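HTH-type transcriptional regulator mcbR (Escherichia coli UMEA 3718-1, PDB 4P9F) represses transcription of McbA by binding to its promoter region, which prevents overproduction of colanic acid and mucoidy and is important for biofilm formation. Local coordinates at residues 87-91 with 133-137; 175-179 with 200-205. One frame throughout, in Å; residues are numbered along the deposited sequence.

Contacts 1 and 2, with centres about 14 Å apart, both lie in the helical FCD domain and show how it is tied together in its core and nearer its surface. Contact 1 is where helix 73-95 meets helix 122-138, and both its segments come before those of contact 2 in the sequence; contact 2 joins residues 175-179, which run into helix 177-187, to helix 191-210. The DNA-binding helix-turn-helix motif (residues 31-50) precedes them in the chain. Arg133 of contact 1 packs against contact 2, its NH2 3.8 Å from CG2 of Ile201. A buried polar cluster and a more open helix pairing are thus parts of one continuous helical bundle.

Contact 1: residues 87-91 with 133-137; sequences ELMAV and RLAIY
Two donors converge on a single carboxylate oxygen where Glu87 meets Arg133 and Tyr137. The phenol hydroxyl donates a hydrogen bond to the anti lone pair, with Tyr137 OH 2.6 Å from Glu87 OE1. Arg133 approaches the syn lone pair, its NH1 3.0 Å from Glu87 OE1 in a salt bridge with an N-H...O angle of 146°. OE1 lies almost in the guanidinium plane, which is turned 32° from that of the carboxylate. The other oxygen, OE2, is engaged by Arg83 and Trp153, so four donor side chains fix the rotation of this buried carboxylate and probably stabilise its negative charge. With an alanine at Glu87, Arg133 and the Tyr137 hydroxyl would probably be left in the interior without their shared acceptor.

Apolar contacts continue the interface. Ala90 CB sits obliquely against the Tyr137 ring, 3.7 Å from its CD1, where CA of Ala90 and CA of Tyr137 are 5.2 Å apart. Beyond it, Val91 and Ile136 run alongside each other in the same direction; in each, CG2 is anti to the backbone N, and these two methyls meet at 4.0 Å.

The segment axes pass 9.7 Å apart at 59°, an inclined helix-helix packing with a polar cluster in the interior of the all-helical FCD domain of this GntR-family regulator.

Contact 2: residues 175-179 with 200-205; sequences HIENY and EIMQQN
Gln204 reaches His175 and Asn178 with CG set between its own backbone N and carbonyl carbon (chi1 70°) and the chain extended beyond. On the facing segment, Asn178 holds CG anti to its carbonyl carbon (chi1 -81°), which carries its amide towards that of Gln204 from the opposite direction. The two ends of the glutamine amide then do different work. Gln204 NE2 donates to His175 O at 3.0 Å, in the carbonyl plane and on a lone pair, while OE1 accepts a weak bond from Asn178 ND2. The glutamine chain also runs antiparallel to the His175 side chain, its CD 3.6 Å from His175 CD2, and a water joins His175 NE2 to Gln204 O.

Deeper in, the Ile201 side chain lies roughly perpendicular to that of Tyr179. Its CD1 stands over the ring centre, 4.0 Å from the Tyr179 centroid and 7° off the normal, a CH-pi contact, and its CG2 packs 3.7 Å from Tyr179 CZ. CG1 of the same isoleucine touches Asn178 CB at 3.5 Å.

Here a partly exposed amide-and-imidazole layer lies beside a buried Ile201-Tyr179 contact, the packing of neighbouring helices in the helical FCD domain.

Contact 1: residues 87-91 with 133-137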
# COMPACT_ATOMS: atom_id res chain seq x y z
N GLU A 87 2.55 10.31 2.19
CA GLU A 87 3.22 11.31 1.37
C GLU A 87 3.97 12.34 2.23
O GLU A 87 5.07 12.77 1.88
CB GLU A 87 2.21 11.99 0.43
CG GLU A 87 1.64 11.02 -0.64
CD GLU A 87 0.82 11.72 -1.73
OE1 GLU A 87 1.26 12.76 -2.25
OE2 GLU A 87 -0.26 11.23 -2.05
N LEU A 88 3.40 12.70 3.37
CA LEU A 88 4.07 13.59 4.30
C LEU A 88 5.30 12.91 4.89
O LEU A 88 6.33 13.55 5.13
CB LEU A 88 3.11 14.03 5.42
CG LEU A 88 1.98 14.97 4.98
CD1 LEU A 88 1.20 15.50 6.18
CD2 LEU A 88 2.54 16.11 4.16
N MSE A 89 5.20 11.61 5.13
CA MSE A 89 6.35 10.83 5.60
C MSE A 89 7.43 10.79 4.54
O MSE A 89 8.62 10.98 4.83
CB MSE A 89 5.93 9.40 5.98
CG MSE A 89 7.07 8.51 6.48
SE MSE A 89 6.51 6.61 6.62
CE MSE A 89 4.59 6.87 6.78
N ALA A 90 7.02 10.51 3.30
CA ALA A 90 7.95 10.49 2.19
C ALA A 90 8.65 11.83 2.02
O ALA A 90 9.87 11.88 1.86
CB ALA A 90 7.22 10.10 0.88
N VAL A 91 7.90 12.93 2.05
CA VAL A 91 8.52 14.23 1.79
C VAL A 91 9.51 14.62 2.90
O VAL A 91 10.54 15.20 2.60
CB VAL A 91 7.45 15.36 1.61
CG1 VAL A 91 6.85 15.81 2.93
CG2 VAL A 91 8.06 16.54 0.88
N ARG A 133 6.03 15.10 -7.64
CA ARG A 133 5.98 14.58 -6.29
C ARG A 133 6.74 13.25 -6.17
O ARG A 133 7.43 13.01 -5.19
CB ARG A 133 4.53 14.39 -5.81
CG ARG A 133 3.88 15.67 -5.24
CD ARG A 133 2.53 15.32 -4.59
NE ARG A 133 1.38 15.97 -5.19
CZ ARG A 133 0.14 15.73 -4.82
NH1 ARG A 133 -0.09 14.85 -3.84
NH2 ARG A 133 -0.88 16.35 -5.40
N LEU A 134 6.64 12.42 -7.19
CA LEU A 134 7.32 11.13 -7.16
C LEU A 134 8.84 11.29 -7.17
O LEU A 134 9.54 10.55 -6.50
CB LEU A 134 6.87 10.26 -8.33
CG LEU A 134 7.11 8.76 -8.15
CD1 LEU A 134 6.52 8.29 -6.84
CD2 LEU A 134 6.52 8.00 -9.31
N ALA A 135 9.33 12.27 -7.92
CA ALA A 135 10.75 12.58 -7.94
C ALA A 135 11.22 12.95 -6.54
O ALA A 135 12.32 12.59 -6.12
CB ALA A 135 11.05 13.71 -8.93
N ILE A 136 10.39 13.69 -5.82
CA ILE A 136 10.70 14.02 -4.44
C ILE A 136 10.73 12.75 -3.59
O ILE A 136 11.72 12.46 -2.92
CB ILE A 136 9.67 15.01 -3.84
CG1 ILE A 136 9.72 16.36 -4.58
CG2 ILE A 136 9.94 15.23 -2.35
CD1 ILE A 136 8.55 17.29 -4.24
N TYR A 137 9.63 11.99 -3.66
CA TYR A 137 9.44 10.85 -2.77
C TYR A 137 10.52 9.81 -2.94
O TYR A 137 10.92 9.18 -1.96
CB TYR A 137 8.07 10.21 -3.00
CG TYR A 137 6.90 11.13 -2.77
CD1 TYR A 137 7.04 12.30 -2.03
CD2 TYR A 137 5.65 10.83 -3.29
CE1 TYR A 137 5.97 13.15 -1.82
CE2 TYR A 137 4.57 11.67 -3.09
CZ TYR A 137 4.74 12.83 -2.35
OH TYR A 137 3.66 13.67 -2.16

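Contact 2: residues 175-179 with 200-205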
# COMPACT_ATOMS: atom_id res chain seq x y z
N HIS A 175 -2.76 27.78 -8.21
CA HIS A 175 -2.44 26.51 -7.55
C HIS A 175 -0.96 26.13 -7.68
O HIS A 175 -0.47 25.25 -6.97
CB HIS A 175 -3.33 25.40 -8.13
CG HIS A 175 -4.77 25.51 -7.73
ND1 HIS A 175 -5.58 26.56 -8.12
CD2 HIS A 175 -5.55 24.69 -6.99
CE1 HIS A 175 -6.78 26.39 -7.62
NE2 HIS A 175 -6.81 25.27 -6.93
N ILE A 176 -0.25 26.77 -8.60
CA ILE A 176 1.16 26.44 -8.80
C ILE A 176 2.06 27.12 -7.76
O ILE A 176 3.21 26.72 -7.57
CB ILE A 176 1.64 26.81 -10.22
CG1 ILE A 176 2.96 26.09 -10.52
CG2 ILE A 176 1.72 28.33 -10.40
CD1 ILE A 176 3.45 26.29 -11.90
N GLU A 177 1.53 28.11 -7.05
CA GLU A 177 2.34 28.83 -6.08
C GLU A 177 2.73 27.91 -4.92
O GLU A 177 3.85 27.99 -4.41
CB GLU A 177 1.62 30.07 -5.57
CG GLU A 177 1.81 31.28 -6.45
CD GLU A 177 3.28 31.56 -6.75
OE1 GLU A 177 4.03 31.90 -5.81
OE2 GLU A 177 3.67 31.44 -7.92
N ASN A 178 1.82 27.04 -4.50
CA ASN A 178 2.15 26.08 -3.45
C ASN A 178 3.29 25.15 -3.85
O ASN A 178 4.04 24.71 -2.98
CB ASN A 178 0.92 25.26 -3.05
CG ASN A 178 -0.00 26.02 -2.09
OD1 ASN A 178 0.46 26.81 -1.26
ND2 ASN A 178 -1.30 25.76 -2.18
N TYR A 179 3.44 24.88 -5.14
CA TYR A 179 4.52 24.03 -5.63
C TYR A 179 5.86 24.77 -5.54
O TYR A 179 6.87 24.20 -5.13
CB TYR A 179 4.25 23.58 -7.07
CG TYR A 179 3.15 22.55 -7.20
CD1 TYR A 179 1.81 22.93 -7.19
CD2 TYR A 179 3.43 21.19 -7.33
CE1 TYR A 179 0.80 22.01 -7.30
CE2 TYR A 179 2.41 20.25 -7.45
CZ TYR A 179 1.10 20.68 -7.43
OH TYR A 179 0.06 19.77 -7.54
N GLU A 200 -0.96 21.55 2.02
CA GLU A 200 -1.73 22.59 1.35
C GLU A 200 -2.03 22.19 -0.10
O GLU A 200 -3.14 22.40 -0.60
CB GLU A 200 -0.97 23.94 1.39
CG GLU A 200 -0.95 24.66 2.75
CD GLU A 200 -2.17 25.54 3.01
OE1 GLU A 200 -2.41 26.47 2.21
OE2 GLU A 200 -2.86 25.35 4.03
N ILE A 201 -1.03 21.62 -0.77
CA ILE A 201 -1.20 21.16 -2.15
C ILE A 201 -2.30 20.11 -2.23
O ILE A 201 -3.19 20.17 -3.09
CB ILE A 201 0.13 20.58 -2.72
CG1 ILE A 201 1.13 21.72 -2.95
CG2 ILE A 201 -0.11 19.81 -4.03
CD1 ILE A 201 2.51 21.25 -3.31
N MSE A 202 -2.24 19.15 -1.32
CA MSE A 202 -3.21 18.08 -1.31
C MSE A 202 -4.59 18.61 -0.99
O MSE A 202 -5.56 18.25 -1.66
CB MSE A 202 -2.79 16.99 -0.32
CG MSE A 202 -1.53 16.20 -0.77
SE MSE A 202 -1.14 14.64 0.37
CE MSE A 202 -0.53 15.52 1.99
N GLN A 203 -4.69 19.49 0.00
CA GLN A 203 -5.99 20.06 0.38
C GLN A 203 -6.67 20.78 -0.78
O GLN A 203 -7.85 20.55 -1.06
CB GLN A 203 -5.84 21.02 1.56
CG GLN A 203 -5.75 20.35 2.90
CD GLN A 203 -5.57 21.33 4.03
OE1 GLN A 203 -5.85 22.52 3.89
NE2 GLN A 203 -5.09 20.83 5.17
N GLN A 204 -5.92 21.62 -1.48
CA GLN A 204 -6.50 22.37 -2.59
C GLN A 204 -6.87 21.46 -3.78
O GLN A 204 -7.88 21.68 -4.44
CB GLN A 204 -5.56 23.50 -3.04
CG GLN A 204 -4.28 23.05 -3.74
CD GLN A 204 -3.36 24.20 -4.16
OE1 GLN A 204 -3.53 25.34 -3.70
NE2 GLN A 204 -2.40 23.91 -5.03
N ASN A 205 -6.07 20.41 -4.03
CA ASN A 205 -6.35 19.53 -5.16
C ASN A 205 -7.56 18.62 -4.88
O ASN A 205 -8.40 18.39 -5.76
CB ASN A 205 -5.10 18.68 -5.52
CG ASN A 205 -3.97 19.52 -6.13
OD1 ASN A 205 -4.18 20.67 -6.49
ND2 ASN A 205 -2.79 18.93 -6.27
O HOH W 1 -8.88 24.55 -4.52